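Local coordinates for protein mannitol dehydrogenase (Pseudomonas fluorescens, PDB 1LJ8) that binds NAD and probably catalyses the NAD-dependent interconversion of mannitol and fructose, as a long-chain dehydrogenase of the mannitol dehydrogenase family, at residues Y81-Y86 and W254-E259; L337-N342 and V387-R392; L266-V271 and V282-D287. All blocks are in the same frame, centred on the assembly; numbering follows the deposited sequence.

Followed from the N terminus, the chain makes these three contacts strictly in series, so that none encloses or crosses another. Interaction 1 closes by far the longest loop, bringing strand 256-258 back beside strand 83-87 at one edge of the large mixed sheet of the Rossmann domain. Interaction 3 follows at once: a short excursion after strand 263-266 returns to pair 282-287 with it, just ahead of helix 289-313. Interaction 2 comes last, joining two helical pieces within the all-helical C-terminal part. Interactions 1 and 2 lie on opposite sides of the chain's centre, their own centres about 35 Å apart; neither touches interaction 3.

Interaction 1 of 3, residues Y81-Y86 and W254-E259; sequences YLFTLY and WPVVCE
Val-256 is held through both its N and its O by strand 83-86, one bond on either side of Leu-85 along the chain: its N donates to Thr-84 O at 2.8 Å, and its O receives Tyr-86 N at 2.9 Å. Both bonds are nearly straight, and each donor sits close to the line of the carbonyl. A third bond, from Cys-258 N to Tyr-86 O, is longer at 3.3 Å and more bent, with the donor 36° above the carbonyl plane. Val-257 CA adds a CA-H...O contact to that same oxygen. The hydroxyl of Thr-84 turns instead to Asp-252.

On the face carrying Leu-85 and Val-256, these two side chains run abreast out of the sheet. CG1 of Val-256 stands between its own N and carbonyl carbon (chi1 64°), which brings it to 4.0 Å from Leu-85 CG and to the edge of the Phe-83 ring, 3.8 Å from CE1. Cys-258 SG approaches the Leu-85 branch point from farther along the strand, 3.9 Å from CG. An alanine here would probably open a gap beside Cys-258 SG, which would lose its contacts with the leucine branch, and thin the packing on Val-256 CG1. On the other face, Val-257 CG1 meets Tyr-86 CD2 at 4.0 Å, while the phenol end leads away to helix 238-248.

Val-256 also lies near Gly-36 and Thr-233 of the NAD site. The pattern is that of a parallel strand pair, here adding outermost strand 256-258 to the mixed sheet of a Rossmann-type dinucleotide-binding domain.

Interaction 2 of 3, residues L337-N342 and V387-R392; sequences LDVTPN and VPTINR
Asn-342 and Arg-392 pass head to tail, the amide lying against the aliphatic start of the arginine: Asn-342 CG and OD1 are both 3.4 Å from Arg-392 CG. The amide and guanidinium planes are 28° apart, and OD1 stands 4.0 Å above the centre of the guanidinium. A bend at chi2 (63°) folds the arginine back over the asparagine. Its NH2 then reaches Pro-341 O through a water, which takes a bond from Arg-392 NH2 at 2.7 Å and gives one to the carbonyl. A second water, 2.8 Å from Asn-342 ND2 and accepting from it, also bonds Thr-389 OG1. Deeper in, the Val-339 and Thr-389 side chains meet nearly perpendicular, Val-339 CG2 lying 3.9 Å from Thr-389 OG1.

The contact joins the 3-10 turn 340-342, which follows helix 325-339, to the first turns of helix 387-396 in the all-helical C-terminal domain. Backbone bonding from Asn-342 N to Val-339 O fixes the turn that presents the amide. Farther out, Arg-398 donates to Asn-342 OD1, Asp-396 pairs with Arg-392 NE, and Asp-338 is held by Arg-402.

Interaction 3 of 3, residues L266-V271 and V282-D287; sequences LEDKFV and VQFTDD
Leu-266 and Phe-284 form a parallel beta bridge at the outer strand of a small three-stranded mixed sheet, in which 283-284 runs beside 263-266 just before helix 289-313. Two backbone bonds make the bridge: Leu-266 N donates to Gln-283 O at 2.7 Å, and Leu-266 O receives Thr-285 N at 3.0 Å. Phe-284 CA and Glu-267 CA add CA-H...O contacts, to Leu-266 O and Thr-285 O.

The bridged side chains leave the sheet as neighbours on one face, with Leu-266 CD1 3.6 Å from Phe-284 CE2. With CG anti to the carbonyl carbon (chi1 -72°), the phenylalanine ring turns its CD2 and CE2 side to Leu-266 and Asp-268. It meets the aspartate obliquely, Asp-268 CB to Phe-284 CD2 at 3.6 Å, the carboxylate and ring planes 41° apart. Asp-268, centre of an inverse gamma turn, has its charge paired with Arg-274. A water joins Asp-268 N to Thr-285 O, extending the pairing where the direct bonds stop.

Beyond it, Glu-267 stretches out beside 286-287. Lys-269 NZ forms a salt bridge with Glu-267 OE1, approaching 60° out of the carboxylate plane, and Asn-226 binds the same oxygen. Glu-267 OE2 accepts from Val-288 N and lies near a like charge, which would be expected to repel it: Asp-287 OD1, itself bonded to Thr-289, is 3.8 Å away, and one water donates to both oxygens, at 2.6 Å to Glu-267 OE2 and weakly to Asp-287 OD1.

Interaction 1 of 3, residues Y81-Y86 and W254-E259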
loop_
_atom_site.group_PDB
_atom_site.type_symbol
_atom_site.label_atom_id
_atom_site.label_comp_id
_atom_site.label_asym_id
_atom_site.label_seq_id
_atom_site.Cartn_x
_atom_site.Cartn_y
_atom_site.Cartn_z
ATOM N N TYR A 81 -7.791 -19.126 -11.465
ATOM C CA TYR A 81 -7.392 -17.724 -11.329
ATOM C C TYR A 81 -8.542 -16.728 -11.223
ATOM O O TYR A 81 -8.333 -15.509 -11.206
ATOM C CB TYR A 81 -6.362 -17.325 -12.401
ATOM C CG TYR A 81 -5.006 -17.910 -12.048
ATOM C CD1 TYR A 81 -4.599 -19.138 -12.563
ATOM C CD2 TYR A 81 -4.189 -17.299 -11.079
ATOM C CE1 TYR A 81 -3.407 -19.763 -12.089
ATOM C CE2 TYR A 81 -3.010 -17.911 -10.627
ATOM C CZ TYR A 81 -2.637 -19.149 -11.132
ATOM O OH TYR A 81 -1.506 -19.789 -10.614
ATOM N N LEU A 82 -9.751 -17.252 -11.027
ATOM C CA LEU A 82 -10.913 -16.379 -10.783
ATOM C C LEU A 82 -10.971 -16.055 -9.252
ATOM O O LEU A 82 -10.519 -16.844 -8.436
ATOM C CB LEU A 82 -12.226 -17.107 -11.160
ATOM C CG LEU A 82 -12.393 -17.513 -12.631
ATOM C CD1 LEU A 82 -13.663 -18.372 -12.811
ATOM C CD2 LEU A 82 -12.456 -16.277 -13.498
ATOM N N PHE A 83 -11.513 -14.891 -8.867
ATOM C CA PHE A 83 -11.671 -14.576 -7.451
ATOM C C PHE A 83 -12.841 -13.617 -7.369
ATOM O O PHE A 83 -13.162 -12.952 -8.366
ATOM C CB PHE A 83 -10.399 -13.968 -6.822
ATOM C CG PHE A 83 -9.943 -12.675 -7.446
ATOM C CD1 PHE A 83 -10.407 -11.446 -6.935
ATOM C CD2 PHE A 83 -9.095 -12.682 -8.546
ATOM C CE1 PHE A 83 -10.025 -10.229 -7.534
ATOM C CE2 PHE A 83 -8.695 -11.475 -9.165
ATOM C CZ PHE A 83 -9.166 -10.229 -8.659
ATOM N N THR A 84 -13.449 -13.548 -6.191
ATOM C CA THR A 84 -14.606 -12.688 -5.990
ATOM C C THR A 84 -14.173 -11.342 -5.404
ATOM O O THR A 84 -13.394 -11.287 -4.428
ATOM C CB THR A 84 -15.603 -13.316 -4.960
ATOM O OG1 THR A 84 -15.846 -14.708 -5.292
ATOM C CG2 THR A 84 -16.933 -12.580 -4.971
ATOM N N LEU A 85 -14.713 -10.280 -5.983
ATOM C CA LEU A 85 -14.525 -8.932 -5.460
ATOM C C LEU A 85 -15.831 -8.702 -4.674
ATOM O O LEU A 85 -16.925 -8.714 -5.254
ATOM C CB LEU A 85 -14.371 -7.937 -6.582
ATOM C CG LEU A 85 -14.109 -6.529 -5.993
ATOM C CD1 LEU A 85 -12.997 -5.834 -6.737
ATOM C CD2 LEU A 85 -15.380 -5.754 -6.083
ATOM N N TYR A 86 -15.720 -8.498 -3.370
ATOM C CA TYR A 86 -16.895 -8.369 -2.498
ATOM C C TYR A 86 -16.860 -6.978 -1.880
ATOM O O TYR A 86 -16.112 -6.737 -0.918
ATOM C CB TYR A 86 -16.783 -9.466 -1.440
ATOM C CG TYR A 86 -17.935 -9.630 -0.450
ATOM C CD1 TYR A 86 -19.198 -9.119 -0.724
ATOM C CD2 TYR A 86 -17.750 -10.349 0.731
ATOM C CE1 TYR A 86 -20.301 -9.333 0.196
ATOM C CE2 TYR A 86 -18.826 -10.571 1.633
ATOM C CZ TYR A 86 -20.084 -10.060 1.340
ATOM O OH TYR A 86 -21.144 -10.314 2.198
ATOM N N TRP A 254 -10.155 -17.328 -1.425
ATOM C CA TRP A 254 -9.474 -16.030 -1.166
ATOM C C TRP A 254 -10.114 -14.891 -1.931
ATOM O O TRP A 254 -9.587 -14.377 -2.926
ATOM C CB TRP A 254 -7.971 -16.149 -1.542
ATOM C CG TRP A 254 -7.073 -14.980 -1.107
ATOM C CD1 TRP A 254 -7.113 -14.304 0.079
ATOM C CD2 TRP A 254 -6.052 -14.367 -1.892
ATOM N NE1 TRP A 254 -6.171 -13.284 0.068
ATOM C CE2 TRP A 254 -5.514 -13.309 -1.135
ATOM C CE3 TRP A 254 -5.550 -14.604 -3.183
ATOM C CZ2 TRP A 254 -4.484 -12.478 -1.628
ATOM C CZ3 TRP A 254 -4.546 -13.782 -3.678
ATOM C CH2 TRP A 254 -4.025 -12.731 -2.899
ATOM N N PRO A 255 -11.297 -14.494 -1.485
ATOM C CA PRO A 255 -11.936 -13.378 -2.180
ATOM C C PRO A 255 -11.208 -12.085 -1.755
ATOM O O PRO A 255 -10.372 -12.120 -0.845
ATOM C CB PRO A 255 -13.365 -13.403 -1.642
ATOM C CG PRO A 255 -13.201 -13.918 -0.201
ATOM C CD PRO A 255 -12.102 -15.012 -0.362
ATOM N N VAL A 256 -11.479 -10.973 -2.428
ATOM C CA VAL A 256 -10.893 -9.688 -1.995
ATOM C C VAL A 256 -12.088 -8.841 -1.526
ATOM O O VAL A 256 -13.138 -8.835 -2.178
ATOM C CB VAL A 256 -10.109 -8.948 -3.104
ATOM C CG1 VAL A 256 -11.026 -8.521 -4.299
ATOM C CG2 VAL A 256 -9.428 -7.667 -2.478
ATOM N N VAL A 257 -11.958 -8.212 -0.358
ATOM C CA VAL A 257 -13.045 -7.363 0.143
ATOM C C VAL A 257 -12.556 -5.914 0.051
ATOM O O VAL A 257 -11.350 -5.646 0.222
ATOM C CB VAL A 257 -13.421 -7.694 1.632
ATOM C CG1 VAL A 257 -14.128 -9.068 1.686
ATOM C CG2 VAL A 257 -12.202 -7.695 2.520
ATOM N N CYS A 258 -13.476 -4.978 -0.192
ATOM C CA CYS A 258 -13.050 -3.577 -0.360
ATOM C C CYS A 258 -14.266 -2.681 -0.267
ATOM O O CYS A 258 -15.407 -3.157 -0.350
ATOM C CB CYS A 258 -12.409 -3.389 -1.758
ATOM S SG CYS A 258 -13.454 -3.933 -3.179
ATOM N N GLU A 259 -14.026 -1.388 -0.035
ATOM C CA GLU A 259 -15.117 -0.424 0.033
ATOM C C GLU A 259 -15.634 -0.124 -1.368
ATOM O O GLU A 259 -14.981 -0.394 -2.347
ATOM C CB GLU A 259 -14.628 0.893 0.652
ATOM C CG GLU A 259 -13.522 1.504 -0.163
ATOM C CD GLU A 259 -13.077 2.896 0.293
ATOM O OE1 GLU A 259 -11.932 3.244 -0.042
ATOM O OE2 GLU A 259 -13.852 3.658 0.937
#

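Interaction 2 of 3, residues L337-N342 and V387-R392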
loop_
_atom_site.group_PDB
_atom_site.type_symbol
_atom_site.label_atom_id
_atom_site.label_comp_id
_atom_site.label_asym_id
_atom_site.label_seq_id
_atom_site.Cartn_x
_atom_site.Cartn_y
_atom_site.Cartn_z
ATOM N N LEU A 337 -5.231 21.117 11.284
ATOM C CA LEU A 337 -4.188 22.013 11.786
ATOM C C LEU A 337 -2.763 21.645 11.434
ATOM O O LEU A 337 -1.898 22.517 11.304
ATOM C CB LEU A 337 -4.281 22.105 13.299
ATOM C CG LEU A 337 -5.671 22.459 13.849
ATOM C CD1 LEU A 337 -5.667 22.286 15.362
ATOM C CD2 LEU A 337 -6.021 23.908 13.451
ATOM N N ASP A 338 -2.508 20.347 11.254
ATOM C CA ASP A 338 -1.134 19.931 10.990
ATOM C C ASP A 338 -0.833 19.647 9.537
ATOM O O ASP A 338 0.181 20.123 9.022
ATOM C CB ASP A 338 -0.769 18.700 11.862
ATOM C CG ASP A 338 -0.928 18.978 13.375
ATOM O OD1 ASP A 338 -0.719 20.157 13.771
ATOM O OD2 ASP A 338 -1.247 18.037 14.162
ATOM N N VAL A 339 -1.715 18.904 8.872
ATOM C CA VAL A 339 -1.456 18.543 7.478
ATOM C C VAL A 339 -1.918 19.559 6.436
ATOM O O VAL A 339 -1.162 19.913 5.546
ATOM C CB VAL A 339 -2.130 17.133 7.144
ATOM C CG1 VAL A 339 -1.889 16.763 5.656
ATOM C CG2 VAL A 339 -1.563 16.041 8.124
ATOM N N THR A 340 -3.163 20.015 6.550
ATOM C CA THR A 340 -3.728 20.902 5.530
ATOM C C THR A 340 -2.889 22.092 5.121
ATOM O O THR A 340 -2.697 22.333 3.916
ATOM C CB THR A 340 -5.190 21.342 5.930
ATOM O OG1 THR A 340 -6.051 20.189 5.906
ATOM C CG2 THR A 340 -5.737 22.357 4.925
ATOM N N PRO A 341 -2.338 22.840 6.088
ATOM C CA PRO A 341 -1.518 24.013 5.707
ATOM C C PRO A 341 -0.276 23.663 4.894
ATOM O O PRO A 341 0.369 24.553 4.314
ATOM C CB PRO A 341 -1.095 24.619 7.056
ATOM C CG PRO A 341 -2.149 24.162 8.041
ATOM C CD PRO A 341 -2.414 22.700 7.560
ATOM N N ASN A 342 0.104 22.390 4.885
ATOM C CA ASN A 342 1.330 21.990 4.189
ATOM C C ASN A 342 1.093 21.546 2.741
ATOM O O ASN A 342 2.060 21.324 1.981
ATOM C CB ASN A 342 1.995 20.778 4.891
ATOM C CG ASN A 342 2.144 20.945 6.400
ATOM O OD1 ASN A 342 2.056 22.050 6.925
ATOM N ND2 ASN A 342 2.377 19.826 7.103
ATOM N N VAL A 387 6.250 11.322 9.036
ATOM C CA VAL A 387 7.432 12.122 9.217
ATOM C C VAL A 387 7.491 13.385 8.341
ATOM O O VAL A 387 7.964 14.415 8.813
ATOM C CB VAL A 387 8.715 11.252 9.057
ATOM C CG1 VAL A 387 9.967 12.123 9.168
ATOM C CG2 VAL A 387 8.754 10.188 10.169
ATOM N N PRO A 388 7.030 13.341 7.071
ATOM C CA PRO A 388 7.100 14.589 6.266
ATOM C C PRO A 388 6.306 15.728 6.931
ATOM O O PRO A 388 6.754 16.901 6.990
ATOM C CB PRO A 388 6.513 14.160 4.922
ATOM C CG PRO A 388 7.045 12.751 4.797
ATOM C CD PRO A 388 6.728 12.186 6.192
ATOM N N THR A 389 5.155 15.364 7.479
ATOM C CA THR A 389 4.319 16.331 8.192
ATOM C C THR A 389 5.066 16.822 9.439
ATOM O O THR A 389 5.123 18.035 9.688
ATOM C CB THR A 389 2.943 15.679 8.600
ATOM O OG1 THR A 389 2.192 15.438 7.401
ATOM C CG2 THR A 389 2.147 16.590 9.562
ATOM N N ILE A 390 5.608 15.896 10.247
ATOM C CA ILE A 390 6.346 16.285 11.450
ATOM C C ILE A 390 7.502 17.223 11.088
ATOM O O ILE A 390 7.718 18.242 11.759
ATOM C CB ILE A 390 6.931 15.056 12.189
ATOM C CG1 ILE A 390 5.768 14.264 12.824
ATOM C CG2 ILE A 390 7.911 15.494 13.321
ATOM C CD1 ILE A 390 6.194 12.890 13.331
ATOM N N ASN A 391 8.253 16.874 10.052
ATOM C CA ASN A 391 9.401 17.729 9.697
ATOM C C ASN A 391 8.971 19.151 9.369
ATOM O O ASN A 391 9.682 20.128 9.657
ATOM C CB ASN A 391 10.162 17.173 8.476
ATOM C CG ASN A 391 10.954 15.921 8.801
ATOM O OD1 ASN A 391 11.194 15.609 9.980
ATOM N ND2 ASN A 391 11.347 15.174 7.752
ATOM N N ARG A 392 7.841 19.270 8.705
ATOM C CA ARG A 392 7.353 20.599 8.343
ATOM C C ARG A 392 6.947 21.343 9.621
ATOM O O ARG A 392 7.177 22.543 9.770
ATOM C CB ARG A 392 6.167 20.460 7.364
ATOM C CG ARG A 392 5.393 21.758 7.068
ATOM C CD ARG A 392 6.321 22.811 6.373
ATOM N NE ARG A 392 5.487 23.883 5.825
ATOM C CZ ARG A 392 4.903 23.829 4.619
ATOM N NH1 ARG A 392 5.075 22.774 3.830
ATOM N NH2 ARG A 392 4.094 24.817 4.237
HETATM O O HOH W 1 2.574 24.656 2.031
HETATM O O HOH W 2 2.095 17.467 5.591
#

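Interaction 3 of 3, residues L266-V271 and V282-D287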
loop_
_atom_site.group_PDB
_atom_site.type_symbol
_atom_site.label_atom_id
_atom_site.label_comp_id
_atom_site.label_asym_id
_atom_site.label_seq_id
_atom_site.Cartn_x
_atom_site.Cartn_y
_atom_site.Cartn_z
ATOM N N LEU A 266 -3.720 8.749 -12.888
ATOM C CA LEU A 266 -2.412 8.353 -13.431
ATOM C C LEU A 266 -1.808 9.413 -14.329
ATOM O O LEU A 266 -2.523 10.149 -15.008
ATOM C CB LEU A 266 -2.573 7.117 -14.368
ATOM C CG LEU A 266 -2.204 5.671 -14.119
ATOM C CD1 LEU A 266 -2.702 4.766 -15.259
ATOM C CD2 LEU A 266 -0.708 5.558 -13.929
ATOM N N GLU A 267 -0.482 9.426 -14.380
ATOM C CA GLU A 267 0.206 10.262 -15.347
ATOM C C GLU A 267 0.307 9.368 -16.603
ATOM O O GLU A 267 0.662 8.184 -16.506
ATOM C CB GLU A 267 1.590 10.647 -14.841
ATOM C CG GLU A 267 1.476 11.653 -13.699
ATOM C CD GLU A 267 2.792 11.966 -13.058
ATOM O OE1 GLU A 267 3.832 11.265 -13.343
ATOM O OE2 GLU A 267 2.764 12.915 -12.254
ATOM N N ASP A 268 -0.027 9.898 -17.771
ATOM C CA ASP A 268 -0.004 9.088 -18.987
ATOM C C ASP A 268 1.388 8.982 -19.586
ATOM O O ASP A 268 1.683 9.578 -20.642
ATOM C CB ASP A 268 -0.980 9.684 -20.005
ATOM C CG ASP A 268 -1.456 8.672 -21.041
ATOM O OD1 ASP A 268 -0.942 7.531 -21.103
ATOM O OD2 ASP A 268 -2.352 9.040 -21.827
ATOM N N LYS A 269 2.227 8.186 -18.926
ATOM C CA LYS A 269 3.628 8.010 -19.318
ATOM C C LYS A 269 3.913 6.529 -19.482
ATOM O O LYS A 269 4.452 5.894 -18.565
ATOM C CB LYS A 269 4.528 8.581 -18.216
ATOM C CG LYS A 269 4.404 10.072 -17.985
ATOM C CD LYS A 269 5.269 10.538 -16.792
ATOM C CE LYS A 269 5.043 12.013 -16.512
ATOM N NZ LYS A 269 5.810 12.403 -15.266
ATOM N N PHE A 270 3.554 5.979 -20.645
ATOM C CA PHE A 270 3.720 4.541 -20.913
ATOM C C PHE A 270 4.500 4.421 -22.209
ATOM O O PHE A 270 4.041 4.884 -23.255
ATOM C CB PHE A 270 2.341 3.879 -21.040
ATOM C CG PHE A 270 1.595 3.807 -19.747
ATOM C CD1 PHE A 270 1.000 4.954 -19.197
ATOM C CD2 PHE A 270 1.589 2.631 -18.999
ATOM C CE1 PHE A 270 0.433 4.933 -17.919
ATOM C CE2 PHE A 270 1.038 2.591 -17.745
ATOM C CZ PHE A 270 0.452 3.746 -17.172
ATOM N N VAL A 271 5.669 3.785 -22.138
ATOM C CA VAL A 271 6.518 3.684 -23.303
ATOM C C VAL A 271 6.066 2.646 -24.315
ATOM O O VAL A 271 6.374 2.779 -25.505
ATOM C CB VAL A 271 7.978 3.330 -22.902
ATOM C CG1 VAL A 271 8.640 4.503 -22.182
ATOM C CG2 VAL A 271 7.989 2.112 -21.971
ATOM N N VAL A 282 -10.698 5.560 -14.967
ATOM C CA VAL A 282 -9.373 5.954 -14.499
ATOM C C VAL A 282 -9.155 7.355 -15.063
ATOM O O VAL A 282 -9.532 7.627 -16.210
ATOM C CB VAL A 282 -8.307 4.983 -15.036
ATOM C CG1 VAL A 282 -6.903 5.381 -14.562
ATOM C CG2 VAL A 282 -8.654 3.565 -14.541
ATOM N N GLN A 283 -8.541 8.218 -14.266
ATOM C CA GLN A 283 -8.312 9.605 -14.650
ATOM C C GLN A 283 -6.846 9.843 -14.969
ATOM O O GLN A 283 -5.993 9.307 -14.301
ATOM C CB GLN A 283 -8.740 10.505 -13.496
ATOM C CG GLN A 283 -10.205 10.268 -13.117
ATOM C CD GLN A 283 -10.544 10.887 -11.790
ATOM O OE1 GLN A 283 -10.601 10.211 -10.778
ATOM N NE2 GLN A 283 -10.742 12.197 -11.780
ATOM N N PHE A 284 -6.561 10.637 -15.997
ATOM C CA PHE A 284 -5.170 10.920 -16.332
ATOM C C PHE A 284 -4.937 12.414 -16.183
ATOM O O PHE A 284 -5.805 13.222 -16.516
ATOM C CB PHE A 284 -4.851 10.502 -17.764
ATOM C CG PHE A 284 -4.784 9.023 -17.946
ATOM C CD1 PHE A 284 -5.950 8.289 -18.166
ATOM C CD2 PHE A 284 -3.572 8.361 -17.877
ATOM C CE1 PHE A 284 -5.893 6.896 -18.314
ATOM C CE2 PHE A 284 -3.499 6.983 -18.021
ATOM C CZ PHE A 284 -4.663 6.242 -18.241
ATOM N N THR A 285 -3.781 12.784 -15.652
ATOM C CA THR A 285 -3.513 14.200 -15.476
ATOM C C THR A 285 -2.033 14.408 -15.714
ATOM O O THR A 285 -1.229 13.476 -15.612
ATOM C CB THR A 285 -3.947 14.664 -14.054
ATOM O OG1 THR A 285 -3.894 16.102 -13.973
ATOM C CG2 THR A 285 -3.045 14.057 -12.991
ATOM N N ASP A 286 -1.652 15.638 -16.022
ATOM C CA ASP A 286 -0.251 15.891 -16.312
ATOM C C ASP A 286 0.701 15.668 -15.125
ATOM O O ASP A 286 1.745 15.029 -15.270
ATOM C CB ASP A 286 -0.097 17.308 -16.865
ATOM C CG ASP A 286 -0.805 17.475 -18.209
ATOM O OD1 ASP A 286 -0.542 16.660 -19.112
ATOM O OD2 ASP A 286 -1.605 18.417 -18.364
ATOM N N ASP A 287 0.324 16.192 -13.971
ATOM C CA ASP A 287 1.108 16.050 -12.745
ATOM C C ASP A 287 0.191 15.576 -11.589
ATOM O O ASP A 287 -0.620 16.319 -11.058
ATOM C CB ASP A 287 1.770 17.394 -12.408
ATOM C CG ASP A 287 2.387 17.414 -11.024
ATOM O OD1 ASP A 287 2.706 16.316 -10.481
ATOM O OD2 ASP A 287 2.546 18.546 -10.482
HETATM O O HOH W 3 4.883 14.342 -12.010
HETATM O O HOH W 4 -0.691 12.588 -18.191
HETATM O O HOH W 5 4.600 15.225 -14.666
#